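Local coordinates for putative diflavin flavoprotein A 3 (PDB 3FNI) that probably carries electrons from NADH to oxygen, reducing it to water, and is represented here by its flavodoxin-like domain, at residues A[18-23]-A[128-133]; A[29-34]-A[139-144]. All blocks are in the same frame, centred on the assembly; numbering follows the deposited sequence.

Contact 1 of 2, residues A[18-23]-A[128-133]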
ATOM      1  N   SER A  18      -4.764   8.321   7.669  1.00 14.82           N
ATOM      2  CA  SER A  18      -4.056   7.777   6.518  1.00 21.79           C
ATOM      3  C   SER A  18      -2.760   8.488   6.188  1.00 19.30           C
ATOM      4  O   SER A  18      -1.750   7.856   5.890  1.00 13.80           O
ATOM      5  CB  SER A  18      -4.959   7.811   5.290  1.00 12.22           C
ATOM      6  OG  SER A  18      -6.048   6.944   5.466  1.00 14.94           O
ATOM      7  N   ASP A  19      -2.814   9.813   6.219  1.00 20.18           N
ATOM      8  CA  ASP A  19      -1.664  10.636   5.909  1.00 15.63           C
ATOM      9  C   ASP A  19      -0.481  10.310   6.833  1.00 21.28           C
ATOM     10  O   ASP A  19       0.631  10.074   6.369  1.00 13.40           O
ATOM     11  CB  ASP A  19      -2.062  12.115   6.019  1.00 22.83           C
ATOM     12  CG  ASP A  19      -2.879  12.608   4.819  1.00 28.30           C
ATOM     13  OD1 ASP A  19      -3.530  11.791   4.128  1.00 29.06           O
ATOM     14  OD2 ASP A  19      -2.884  13.832   4.573  1.00 34.50           O
ATOM     15  N   ARG A  20      -0.727  10.275   8.138  1.00 19.59           N
ATOM     16  CA  ARG A  20       0.340   9.985   9.091  1.00 19.51           C
ATOM     17  C   ARG A  20       0.740   8.509   9.085  1.00 18.51           C
ATOM     18  O   ARG A  20       1.915   8.176   9.248  1.00 22.76           O
ATOM     19  CB  ARG A  20      -0.083  10.422  10.497  1.00 18.27           C
ATOM     20  CG  ARG A  20      -0.418  11.913  10.596  1.00 23.62           C
ATOM     21  CD  ARG A  20      -0.820  12.296  12.008  1.00 37.76           C
ATOM     22  NE  ARG A  20       0.285  12.136  12.949  1.00 40.67           N
ATOM     23  CZ  ARG A  20       0.171  12.249  14.269  1.00 49.02           C
ATOM     24  NH1 ARG A  20      -1.008  12.524  14.813  1.00 45.36           N
ATOM     25  NH2 ARG A  20       1.237  12.089  15.047  1.00 46.35           N
ATOM     26  N   LEU A  21      -0.230   7.624   8.889  1.00 17.43           N
ATOM     27  CA  LEU A  21       0.057   6.196   8.854  1.00 13.39           C
ATOM     28  C   LEU A  21       0.926   5.852   7.644  1.00 15.88           C
ATOM     29  O   LEU A  21       1.910   5.108   7.760  1.00 13.29           O
ATOM     30  CB  LEU A  21      -1.246   5.392   8.820  1.00 13.41           C
ATOM     31  CG  LEU A  21      -2.040   5.425  10.126  1.00  8.37           C
ATOM     32  CD1 LEU A  21      -3.391   4.805   9.906  1.00 15.14           C
ATOM     33  CD2 LEU A  21      -1.284   4.698  11.221  1.00 10.83           C
ATOM     34  N   ALA A  22       0.566   6.405   6.489  1.00  5.59           N
ATOM     35  CA  ALA A  22       1.320   6.170   5.265  1.00 10.36           C
ATOM     36  C   ALA A  22       2.701   6.813   5.360  1.00 15.05           C
ATOM     37  O   ALA A  22       3.692   6.230   4.926  1.00 16.73           O
ATOM     38  CB  ALA A  22       0.568   6.721   4.058  1.00  9.42           C
ATOM     39  N   GLN A  23       2.770   8.009   5.935  1.00  7.59           N
ATOM     40  CA  GLN A  23       4.046   8.688   6.064  1.00 12.01           C
ATOM     41  C   GLN A  23       5.048   7.885   6.899  1.00 11.37           C
ATOM     42  O   GLN A  23       6.233   7.838   6.578  1.00 17.57           O
ATOM     43  CB  GLN A  23       3.861  10.076   6.679  1.00 12.16           C
ATOM     44  CG  GLN A  23       5.155  10.863   6.750  1.00 11.55           C
ATOM     45  CD  GLN A  23       5.813  10.988   5.386  1.00 22.03           C
ATOM     46  OE1 GLN A  23       6.998  10.691   5.223  1.00 26.54           O
ATOM     47  NE2 GLN A  23       5.043  11.426   4.398  1.00 23.40           N
ATOM     48  N   PRO A 128      -4.350   6.287  16.758  1.00 18.81           N
ATOM     49  CA  PRO A 128      -2.933   5.935  16.622  1.00 21.99           C
ATOM     50  C   PRO A 128      -2.049   6.607  17.663  1.00 19.56           C
ATOM     51  O   PRO A 128      -2.231   7.780  17.974  1.00 26.08           O
ATOM     52  CB  PRO A 128      -2.593   6.392  15.205  1.00 13.50           C
ATOM     53  CG  PRO A 128      -3.908   6.277  14.488  1.00 17.67           C
ATOM     54  CD  PRO A 128      -4.870   6.840  15.497  1.00 11.69           C
ATOM     55  N   THR A 129      -1.096   5.844  18.194  1.00 30.55           N
ATOM     56  CA  THR A 129      -0.143   6.323  19.193  1.00 22.01           C
ATOM     57  C   THR A 129       1.239   6.273  18.546  1.00 27.84           C
ATOM     58  O   THR A 129       1.365   5.892  17.380  1.00 26.73           O
ATOM     59  CB  THR A 129      -0.131   5.407  20.429  1.00 21.13           C
ATOM     60  OG1 THR A 129       0.262   4.087  20.037  1.00 18.53           O
ATOM     61  CG2 THR A 129      -1.512   5.343  21.059  1.00 17.02           C
ATOM     62  N   GLU A 130       2.281   6.647  19.286  1.00 25.67           N
ATOM     63  CA  GLU A 130       3.619   6.588  18.709  1.00 21.01           C
ATOM     64  C   GLU A 130       4.064   5.135  18.552  1.00 12.67           C
ATOM     65  O   GLU A 130       4.966   4.847  17.776  1.00 19.89           O
ATOM     66  CB  GLU A 130       4.631   7.386  19.553  1.00 18.23           C
ATOM     67  CG  GLU A 130       4.463   8.907  19.437  1.00 27.23           C
ATOM     68  CD  GLU A 130       4.416   9.405  17.982  1.00 37.41           C
ATOM     69  OE1 GLU A 130       3.640  10.353  17.699  1.00 22.17           O
ATOM     70  OE2 GLU A 130       5.152   8.856  17.125  1.00 41.90           O
ATOM     71  N   ASN A 131       3.426   4.222  19.279  1.00 15.34           N
ATOM     72  CA  ASN A 131       3.764   2.798  19.177  1.00 16.06           C
ATOM     73  C   ASN A 131       3.165   2.279  17.871  1.00 17.53           C
ATOM     74  O   ASN A 131       3.667   1.333  17.269  1.00 23.28           O
ATOM     75  CB  ASN A 131       3.163   2.016  20.349  1.00 25.81           C
ATOM     76  CG  ASN A 131       3.828   2.334  21.669  1.00 25.87           C
ATOM     77  OD1 ASN A 131       3.249   2.120  22.733  1.00 33.05           O
ATOM     78  ND2 ASN A 131       5.056   2.833  21.609  1.00 38.75           N
ATOM     79  N   THR A 132       2.066   2.910  17.466  1.00 13.84           N
ATOM     80  CA  THR A 132       1.347   2.597  16.234  1.00 12.03           C
ATOM     81  C   THR A 132       2.199   3.015  15.037  1.00 14.03           C
ATOM     82  O   THR A 132       2.424   2.245  14.105  1.00 11.30           O
ATOM     83  CB  THR A 132       0.020   3.386  16.179  1.00 12.30           C
ATOM     84  OG1 THR A 132      -0.836   2.939  17.233  1.00 19.35           O
ATOM     85  CG2 THR A 132      -0.677   3.208  14.836  1.00 16.09           C
ATOM     86  N   TYR A 133       2.678   4.251  15.082  1.00 14.81           N
ATOM     87  CA  TYR A 133       3.490   4.779  14.007  1.00 15.30           C
ATOM     88  C   TYR A 133       4.854   4.135  13.941  1.00 13.18           C
ATOM     89  O   TYR A 133       5.466   4.098  12.878  1.00 11.70           O
ATOM     90  CB  TYR A 133       3.640   6.287  14.154  1.00 11.56           C
ATOM     91  CG  TYR A 133       2.335   7.015  14.011  1.00 22.57           C
ATOM     92  CD1 TYR A 133       1.490   6.764  12.924  1.00  9.89           C
ATOM     93  CD2 TYR A 133       1.940   7.967  14.952  1.00 18.82           C
ATOM     94  CE1 TYR A 133       0.289   7.445  12.780  1.00 13.46           C
ATOM     95  CE2 TYR A 133       0.743   8.652  14.817  1.00 11.83           C
ATOM     96  CZ  TYR A 133      -0.076   8.389  13.734  1.00 21.34           C
ATOM     97  OH  TYR A 133      -1.259   9.078  13.602  1.00 20.03           O
TER

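Contact 2 of 2, residues A[29-34]-A[139-144]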
ATOM      1  N   ILE A  29      10.389   2.718   4.693  1.00 16.38           N
ATOM      2  CA  ILE A  29      10.816   2.281   3.361  1.00 21.70           C
ATOM      3  C   ILE A  29      12.073   3.035   2.959  1.00 19.90           C
ATOM      4  O   ILE A  29      13.037   2.451   2.465  1.00 23.45           O
ATOM      5  CB  ILE A  29       9.729   2.552   2.287  1.00 16.56           C
ATOM      6  CG1 ILE A  29       8.515   1.659   2.532  1.00 16.48           C
ATOM      7  CG2 ILE A  29      10.295   2.292   0.885  1.00 14.94           C
ATOM      8  CD1 ILE A  29       7.348   1.964   1.629  1.00 13.58           C
ATOM      9  N   THR A  30      12.033   4.343   3.179  1.00 19.86           N
ATOM     10  CA  THR A  30      13.129   5.246   2.868  1.00 18.11           C
ATOM     11  C   THR A  30      14.452   4.802   3.480  1.00 13.40           C
ATOM     12  O   THR A  30      15.501   4.938   2.859  1.00 16.99           O
ATOM     13  CB  THR A  30      12.809   6.661   3.384  1.00 27.20           C
ATOM     14  OG1 THR A  30      11.612   7.130   2.758  1.00 29.70           O
ATOM     15  CG2 THR A  30      13.950   7.620   3.089  1.00 37.31           C
ATOM     16  N   LYS A  31      14.400   4.282   4.700  1.00 16.81           N
ATOM     17  CA  LYS A  31      15.609   3.833   5.383  1.00 25.13           C
ATOM     18  C   LYS A  31      16.388   2.808   4.574  1.00 26.00           C
ATOM     19  O   LYS A  31      17.612   2.764   4.644  1.00 32.05           O
ATOM     20  CB  LYS A  31      15.271   3.206   6.735  1.00 20.06           C
ATOM     21  CG  LYS A  31      14.774   4.162   7.785  1.00 23.53           C
ATOM     22  CD  LYS A  31      14.624   3.452   9.128  1.00 28.13           C
ATOM     23  CE  LYS A  31      13.959   4.367  10.149  1.00 36.57           C
ATOM     24  NZ  LYS A  31      13.773   3.726  11.488  1.00 41.82           N
ATOM     25  N   THR A  32      15.675   1.987   3.811  1.00 20.95           N
ATOM     26  CA  THR A  32      16.300   0.940   3.017  1.00 20.42           C
ATOM     27  C   THR A  32      16.805   1.436   1.674  1.00 22.38           C
ATOM     28  O   THR A  32      17.349   0.663   0.887  1.00 31.33           O
ATOM     29  CB  THR A  32      15.317  -0.202   2.754  1.00 23.47           C
ATOM     30  OG1 THR A  32      14.319   0.237   1.822  1.00 18.47           O
ATOM     31  CG2 THR A  32      14.645  -0.621   4.053  1.00 12.05           C
ATOM     32  N   GLY A  33      16.621   2.724   1.411  1.00 23.72           N
ATOM     33  CA  GLY A  33      17.069   3.289   0.155  1.00 19.37           C
ATOM     34  C   GLY A  33      16.184   2.933  -1.026  1.00 21.77           C
ATOM     35  O   GLY A  33      16.550   3.207  -2.166  1.00 25.67           O
ATOM     36  N   VAL A  34      15.029   2.320  -0.768  1.00 19.61           N
ATOM     37  CA  VAL A  34      14.103   1.950  -1.836  1.00 17.22           C
ATOM     38  C   VAL A  34      13.168   3.129  -2.124  1.00 19.68           C
ATOM     39  O   VAL A  34      12.688   3.791  -1.201  1.00 21.96           O
ATOM     40  CB  VAL A  34      13.270   0.699  -1.446  1.00 16.95           C
ATOM     41  CG1 VAL A  34      12.162   0.450  -2.467  1.00  8.22           C
ATOM     42  CG2 VAL A  34      14.178  -0.509  -1.364  1.00 16.38           C
ATOM     43  N   ALA A 139       7.219  -1.843   9.547  1.00 21.77           N
ATOM     44  CA  ALA A 139       6.604  -2.598   8.458  1.00 16.68           C
ATOM     45  C   ALA A 139       7.121  -2.030   7.134  1.00 14.62           C
ATOM     46  O   ALA A 139       7.293  -2.755   6.155  1.00 17.43           O
ATOM     47  CB  ALA A 139       5.086  -2.467   8.519  1.00 24.30           C
ATOM     48  N   GLY A 140       7.352  -0.720   7.118  1.00 18.75           N
ATOM     49  CA  GLY A 140       7.854  -0.068   5.925  1.00 12.25           C
ATOM     50  C   GLY A 140       9.254  -0.564   5.639  1.00 11.87           C
ATOM     51  O   GLY A 140       9.613  -0.818   4.494  1.00 14.78           O
ATOM     52  N   THR A 141      10.042  -0.696   6.700  1.00 15.12           N
ATOM     53  CA  THR A 141      11.409  -1.178   6.604  1.00 17.21           C
ATOM     54  C   THR A 141      11.412  -2.619   6.114  1.00 22.82           C
ATOM     55  O   THR A 141      12.161  -2.968   5.206  1.00 21.74           O
ATOM     56  CB  THR A 141      12.105  -1.110   7.972  1.00 17.07           C
ATOM     57  OG1 THR A 141      12.281   0.260   8.345  1.00 15.65           O
ATOM     58  CG2 THR A 141      13.453  -1.795   7.928  1.00 17.52           C
ATOM     59  N   ASP A 142      10.566  -3.449   6.721  1.00 18.26           N
ATOM     60  CA  ASP A 142      10.470  -4.853   6.349  1.00 20.13           C
ATOM     61  C   ASP A 142      10.220  -5.035   4.860  1.00 21.35           C
ATOM     62  O   ASP A 142      10.863  -5.859   4.217  1.00 20.43           O
ATOM     63  CB  ASP A 142       9.346  -5.537   7.135  1.00 23.46           C
ATOM     64  CG  ASP A 142       9.755  -5.898   8.545  1.00 26.17           C
ATOM     65  OD1 ASP A 142      10.785  -5.371   9.024  1.00 33.03           O
ATOM     66  OD2 ASP A 142       9.039  -6.703   9.183  1.00 32.56           O
ATOM     67  N   LEU A 143       9.276  -4.269   4.321  1.00 14.34           N
ATOM     68  CA  LEU A 143       8.943  -4.350   2.908  1.00 17.39           C
ATOM     69  C   LEU A 143      10.108  -3.852   2.075  1.00 10.76           C
ATOM     70  O   LEU A 143      10.438  -4.436   1.050  1.00 16.56           O
ATOM     71  CB  LEU A 143       7.697  -3.513   2.602  1.00  7.50           C
ATOM     72  CG  LEU A 143       7.251  -3.538   1.135  1.00 13.60           C
ATOM     73  CD1 LEU A 143       6.995  -4.983   0.696  1.00  1.17           C
ATOM     74  CD2 LEU A 143       5.984  -2.678   0.956  1.00  9.46           C
ATOM     75  N   GLY A 144      10.726  -2.763   2.526  1.00 23.32           N
ATOM     76  CA  GLY A 144      11.864  -2.204   1.820  1.00 16.82           C
ATOM     77  C   GLY A 144      13.002  -3.208   1.749  1.00 15.91           C
ATOM     78  O   GLY A 144      13.687  -3.297   0.731  1.00 12.45           O
TER
HETATM   79  O   HOH W   1      13.615   0.533  10.987  1.00 36.43           O

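Contact 1 of 2, residues A[18-23]-A[128-133]
Leu21 and Tyr133 bring the two backbones nearest, with 6.4 Å between their CA atoms, where the first turns of helix 18-31 face the start of helix 130-152. In this flavodoxin-like alpha/beta fold these are the first and last helices of the domain, and at this end a tyrosine spans the space between them. Its CG stands beside the backbone N (chi1 -64°), which sends the ring across to the other helix. There Leu21 CD2 lies 3.5 Å from Tyr133 CE1, and the leucine and the ring cross at about a right angle. Leucine suits a place that turns inward, where it also touches Phe93 of the sheet, while its CD2 meets the Thr132 methyl CG2 at 4.0 Å and, more loosely, CG of Pro128. Arg20, on the solvent side, bends at chi3 and turns one face of its guanidinium to the outer end of the phenol, the two planes 35° apart. Tyr133 OH sits 3.3 Å above the guanidinium plane, displaced toward its rim, and Arg20 NH2 comes 3.5 Å from Tyr133 CE2. The charge of Arg20 is answered by Glu130, though only through a long salt bridge, NH2 to OE1 at 4.0 Å. With an alanine in place of Tyr133, the Arg20 guanidinium would probably lose the surface that steadies it and a gap would open beside Leu21 CD2. Threonines suit the helix start because each offers a hydroxyl to a backbone N-H. Thr129, the N-cap, receives Asn131 N weakly on OG1, and the capping box is completed by a nearly straight bond (178°) from Thr129 N to Thr132 OG1, 3.1 Å long.

Contact 2 of 2, residues A[29-34]-A[139-144]
Ile29 O is gripped twice by Thr32, through OG1 at 2.6 Å and through the backbone N at 3.0 Å, as helix 18-31 of the flavodoxin-like fold comes to its end in a Schellman motif. The hydroxyl reaches back to this carbonyl because chi1 of Thr32 (71°) sets OG1 between the backbone N and the carbonyl carbon. Gly33 then turns the chain with a positive phi, which glycine accepts readily, and Val34 leads toward strand 35-40, resting CG2 on Gly144 O. Across from this turn, Gly140 and Gly144 form a GxxxG spacing on helix 130-152 that lets the backbones come together: the CA atoms of Ile29 and Gly140 are 4.6 Å apart, and Ile29 CA makes a CA-H...O contact of 3.5 Å with Gly140 O. At Gly144, CA lies 3.5 Å from Thr32 OG1, and any side chain would run into that hydroxyl. Toward solvent the extended Lys31 passes Thr141. Lys31 NZ forms a salt bridge with Glu137, which also bonds Thr141 OG1, itself linked to Gly28 O. One water joins the pair, accepting from Lys31 NZ at 3.2 Å and donating to Thr141 OG1 at 3.0 Å.

Both contacts join helix 18-31 to helix 130-152, the first and last helices of the domain, at places whose centres lie 15 Å apart. Each has a buried side toward the parallel sheet and a charged side toward solvent. They differ in spacing: at contact 1 the helices stand further apart and an aromatic ring bridges them, whereas at contact 2 glycines allow backbone to meet backbone. The helix ends differ too. Contact 1 holds the N-terminal cap of the last helix, built from threonine hydroxyls that accept, and contact 2 the C-terminal end of the first, where a threonine hydroxyl donates to a carbonyl of the last turn and accepts only weakly. Contact 2 has more buried residues, and its outer rim adds a bridging water.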